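Local atomic coordinates of ribonucleoside triphosphate reductase (Lactobacillus leichmannii, PDB entry 1L1L), a protein that probably catalyses the B12-dependent reduction of ribonucleoside triphosphates to deoxyribonucleotides, as an allosterically regulated class II ribonucleotide reductase that works as a monomer. Residues I5-S8 and A9-D13; L209-D212 and A213-Y217. All coordinates share one frame; numbering follows the deposited sequence.

Contact 1: I5-S8 and A9-D13; sequences ISLS and AEFID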
loop_
_atom_site.group_PDB
_atom_site.type_symbol
_atom_site.label_atom_id
_atom_site.label_comp_id
_atom_site.label_asym_id
_atom_site.label_seq_id
_atom_site.Cartn_x
_atom_site.Cartn_y
_atom_site.Cartn_z
ATOM N N ILE A 5 28.642 4.479 3.021
ATOM C CA ILE A 5 28.626 4.812 1.603
ATOM C C ILE A 5 27.889 6.123 1.383
ATOM O O ILE A 5 26.864 6.382 2.014
ATOM C CB ILE A 5 27.923 3.710 0.784
ATOM C CG1 ILE A 5 28.578 2.353 1.067
ATOM C CG2 ILE A 5 27.976 4.041 -0.696
ATOM C CD1 ILE A 5 30.068 2.280 0.722
ATOM N N SER A 6 28.413 6.955 0.494
ATOM C CA SER A 6 27.780 8.234 0.207
ATOM C C SER A 6 28.114 8.721 -1.194
ATOM O O SER A 6 29.081 8.265 -1.811
ATOM C CB SER A 6 28.205 9.281 1.238
ATOM O OG SER A 6 29.613 9.383 1.316
ATOM N N LEU A 7 27.289 9.638 -1.691
ATOM C CA LEU A 7 27.462 10.213 -3.011
ATOM C C LEU A 7 28.067 11.606 -2.835
ATOM O O LEU A 7 27.693 12.344 -1.924
ATOM C CB LEU A 7 26.108 10.285 -3.730
ATOM C CG LEU A 7 25.427 8.925 -3.964
ATOM C CD1 LEU A 7 23.985 9.119 -4.415
ATOM C CD2 LEU A 7 26.211 8.127 -5.007
ATOM N N SER A 8 29.017 11.954 -3.696
ATOM C CA SER A 8 29.680 13.247 -3.603
ATOM C C SER A 8 28.933 14.315 -4.375
ATOM O O SER A 8 28.211 14.015 -5.327
ATOM C CB SER A 8 31.102 13.143 -4.150
ATOM O OG SER A 8 31.073 12.868 -5.537
ATOM N N ALA A 9 29.121 15.567 -3.970
ATOM C CA ALA A 9 28.470 16.687 -4.637
ATOM C C ALA A 9 28.924 16.732 -6.088
ATOM O O ALA A 9 28.147 17.053 -6.993
ATOM C CB ALA A 9 28.828 17.990 -3.938
ATOM N N GLU A 10 30.193 16.401 -6.301
ATOM C CA GLU A 10 30.771 16.400 -7.638
ATOM C C GLU A 10 30.017 15.446 -8.548
ATOM O O GLU A 10 29.761 15.753 -9.711
ATOM C CB GLU A 10 32.248 15.997 -7.571
ATOM C CG GLU A 10 32.976 16.106 -8.899
ATOM C CD GLU A 10 34.461 15.796 -8.783
ATOM O OE1 GLU A 10 35.162 16.492 -8.013
ATOM O OE2 GLU A 10 34.927 14.857 -9.465
ATOM N N PHE A 11 29.659 14.284 -8.012
ATOM C CA PHE A 11 28.924 13.297 -8.789
ATOM C C PHE A 11 27.494 13.760 -9.072
ATOM O O PHE A 11 26.994 13.631 -10.193
ATOM C CB PHE A 11 28.890 11.956 -8.049
ATOM C CG PHE A 11 27.973 10.954 -8.680
ATOM C CD1 PHE A 11 28.271 10.408 -9.924
ATOM C CD2 PHE A 11 26.778 10.602 -8.061
ATOM C CE1 PHE A 11 27.393 9.529 -10.551
ATOM C CE2 PHE A 11 25.889 9.722 -8.678
ATOM C CZ PHE A 11 26.197 9.184 -9.927
ATOM N N ILE A 12 26.837 14.299 -8.053
ATOM C CA ILE A 12 25.463 14.770 -8.204
ATOM C C ILE A 12 25.365 15.828 -9.298
ATOM O O ILE A 12 24.577 15.688 -10.237
ATOM C CB ILE A 12 24.940 15.341 -6.881
ATOM C CG1 ILE A 12 25.004 14.255 -5.803
ATOM C CG2 ILE A 12 23.515 15.857 -7.060
ATOM C CD1 ILE A 12 24.871 14.777 -4.395
ATOM N N ASP A 13 26.174 16.880 -9.182
ATOM C CA ASP A 13 26.188 17.950 -10.176
ATOM C C ASP A 13 26.384 17.407 -11.587
ATOM O O ASP A 13 25.840 17.950 -12.547
ATOM C CB ASP A 13 27.299 18.959 -9.878
ATOM C CG ASP A 13 27.041 19.759 -8.624
ATOM O OD1 ASP A 13 25.893 20.223 -8.440
ATOM O OD2 ASP A 13 27.986 19.934 -7.827
#

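Contact 2: L209-D212 and A213-Y217; sequences LVQD and ADSIY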
loop_
_atom_site.group_PDB
_atom_site.type_symbol
_atom_site.label_atom_id
_atom_site.label_comp_id
_atom_site.label_asym_id
_atom_site.label_seq_id
_atom_site.Cartn_x
_atom_site.Cartn_y
_atom_site.Cartn_z
ATOM N N LEU A 209 -14.237 10.081 37.960
ATOM C CA LEU A 209 -13.730 8.715 38.016
ATOM C C LEU A 209 -14.190 7.910 39.231
ATOM O O LEU A 209 -14.041 8.338 40.379
ATOM C CB LEU A 209 -12.197 8.720 37.965
ATOM C CG LEU A 209 -11.529 7.341 37.963
ATOM C CD1 LEU A 209 -11.969 6.555 36.731
ATOM C CD2 LEU A 209 -10.020 7.500 37.980
ATOM N N VAL A 210 -14.745 6.734 38.963
ATOM C CA VAL A 210 -15.209 5.843 40.018
ATOM C C VAL A 210 -14.229 4.680 40.115
ATOM O O VAL A 210 -14.241 3.778 39.281
ATOM C CB VAL A 210 -16.616 5.289 39.707
ATOM C CG1 VAL A 210 -17.059 4.344 40.812
ATOM C CG2 VAL A 210 -17.605 6.438 39.555
ATOM N N GLN A 211 -13.374 4.708 41.130
ATOM C CA GLN A 211 -12.391 3.650 41.309
ATOM C C GLN A 211 -12.510 2.954 42.657
ATOM O O GLN A 211 -13.083 3.490 43.605
ATOM C CB GLN A 211 -10.972 4.214 41.158
ATOM C CG GLN A 211 -9.866 3.250 41.583
ATOM C CD GLN A 211 -8.473 3.830 41.412
ATOM O OE1 GLN A 211 -8.193 4.944 41.862
ATOM N NE2 GLN A 211 -7.586 3.070 40.769
ATOM N N ASP A 212 -11.965 1.745 42.715
ATOM C CA ASP A 212 -11.948 0.946 43.927
ATOM C C ASP A 212 -10.659 0.129 43.890
ATOM O O ASP A 212 -10.039 -0.016 42.836
ATOM C CB ASP A 212 -13.188 0.039 44.007
ATOM C CG ASP A 212 -13.303 -0.923 42.836
ATOM O OD1 ASP A 212 -12.429 -1.807 42.696
ATOM O OD2 ASP A 212 -14.275 -0.799 42.059
ATOM N N ALA A 213 -10.255 -0.389 45.043
ATOM C CA ALA A 213 -9.025 -1.165 45.166
ATOM C C ALA A 213 -8.805 -2.279 44.136
ATOM O O ALA A 213 -7.672 -2.526 43.720
ATOM C CB ALA A 213 -8.933 -1.745 46.579
ATOM N N ASP A 214 -9.881 -2.943 43.724
ATOM C CA ASP A 214 -9.792 -4.059 42.777
ATOM C C ASP A 214 -9.616 -3.702 41.294
ATOM O O ASP A 214 -9.272 -4.564 40.481
ATOM C CB ASP A 214 -11.023 -4.961 42.946
ATOM C CG ASP A 214 -11.032 -6.127 41.975
ATOM O OD1 ASP A 214 -10.041 -6.895 41.946
ATOM O OD2 ASP A 214 -12.035 -6.278 41.243
ATOM N N SER A 215 -9.845 -2.442 40.940
ATOM C CA SER A 215 -9.716 -2.012 39.552
ATOM C C SER A 215 -8.306 -2.145 38.988
ATOM O O SER A 215 -7.316 -1.992 39.702
ATOM C CB SER A 215 -10.168 -0.557 39.404
ATOM O OG SER A 215 -11.556 -0.422 39.639
ATOM N N ILE A 216 -8.225 -2.445 37.695
ATOM C CA ILE A 216 -6.941 -2.551 37.011
ATOM C C ILE A 216 -6.722 -1.153 36.454
ATOM O O ILE A 216 -7.621 -0.577 35.840
ATOM C CB ILE A 216 -6.990 -3.562 35.850
ATOM C CG1 ILE A 216 -7.408 -4.938 36.376
ATOM C CG2 ILE A 216 -5.622 -3.651 35.180
ATOM C CD1 ILE A 216 -7.647 -5.974 35.288
ATOM N N TYR A 217 -5.537 -0.601 36.683
ATOM C CA TYR A 217 -5.237 0.747 36.227
ATOM C C TYR A 217 -3.966 0.815 35.389
ATOM O O TYR A 217 -2.945 0.224 35.746
ATOM C CB TYR A 217 -5.135 1.667 37.446
ATOM C CG TYR A 217 -4.586 3.043 37.159
ATOM C CD1 TYR A 217 -3.210 3.255 37.053
ATOM C CD2 TYR A 217 -5.441 4.132 36.984
ATOM C CE1 TYR A 217 -2.699 4.515 36.778
ATOM C CE2 TYR A 217 -4.936 5.401 36.707
ATOM C CZ TYR A 217 -3.563 5.582 36.606
ATOM O OH TYR A 217 -3.053 6.826 36.325
#

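Contact 1: I5-S8 and A9-D13
Ser8 meets Phe11 at the start of helix 9-18 as an N-cap, the residue whose side chain replaces the acceptor that the first turn of a helix lacks. With chi1 at 66° its hydroxyl is tucked between its own backbone N and carbonyl carbon and swings over the helix end, where Ser8 OG accepts from Phe11 N at 3.2 Å. The carbonyl of the same residue opens the helical pattern: Ile12 N reaches Ser8 O at 3.1 Å, nearly straight at 165° and in the carbonyl plane, while Phe11 N gives that oxygen a second, weak bond. Ile12 CG1 also lies 3.3 Å from Ser8 O. One residue before the cap, Leu7 adds an apolar contact to the polar one. Its CD2 methyl sits 4.0 Å from Phe11 CD2 and about as far from CE2, approaching the ring obliquely. Around this turn, helix 72-90 touches Leu7 and Ile12 through Tyr86 and Phe11 through Glu83, whereas helix 48-60 packs Val56 on Leu7 and Lys53 on Ile12, and also hydrogen-bonds Leu7 O through Lys53 NZ and Leu7 N through Glu57 OE2.

Contact 2: L209-D212 and A213-Y217
A type I beta turn from Asp212 to Ser215 leads the chain into strand 216-219, an outer strand of the three-stranded parallel sheet in the insertion domain of B12-dependent ribonucleotide reductases. The turn is closed by its backbone, Ser215 N donating to Asp212 O at 3.1 Å with an N-H...O angle of 159°; the donor stands above the carbonyl plane, 47° out of it. The side chain of the first turn residue adds bonds of its own. In Asp212 a chi1 of 59° sets CG over the residue's own backbone, which brings OD1 to the amides of Asp214 and Ser215. Asp212 OD1 takes a bent, weak bond from Asp214 N at 3.0 Å, a weak Asx turn laid over the beta turn. Ser215 N, already bonded to Asp212 O, is a further weak donor to Asp212 OD1 at 3.2 Å. Asp212 OD2, the other oxygen, forms a salt bridge with Lys249 of the neighbouring strand 249-253, which probably lessens the repulsion between Asp212 OD1 and Asp214 OD2, 4.7 Å apart; Asp214 OD1 has a long, weak ion pair with Lys247. Before the turn, the extended side chain of Gln211 passes along the inside of the bend, its CG 4.4 Å from Ser215 CB and its amide nitrogen NE2 at a similar distance from Tyr217 CB, approaching the Tyr217 ring obliquely. The phenol end of Tyr217 is held by Asp253, and Ile216 pairs through its backbone with Lys249 and Ile251. On the turn itself, Ser215 OG lies beside its own backbone N and gives Asp212 OD1 a long hydrogen bond of 3.5 Å, the third weak bond to that oxygen.

Overall arrangement
Contact 1 and contact 2 illustrate one economy of protein design, a side-chain oxygen accepting from backbone N-H groups just after it: one at a helix start and two, weakly, at a turn. Their centres are 61 Å apart and their nearest atoms about 45 Å, so they do not touch. Along the chain they follow in series: residues 5-13 start helix 9-18 near the N-terminus, in the helical part related to the reductase alpha domain family, and residues 209-217 come later, in the insertion domain, at the edge of the parallel sheet formed by strands 183-187, 249-253 and 216-219. They share no helix or sheet, and so belong to two separate parts of one monomer, each with its own local chain geometry.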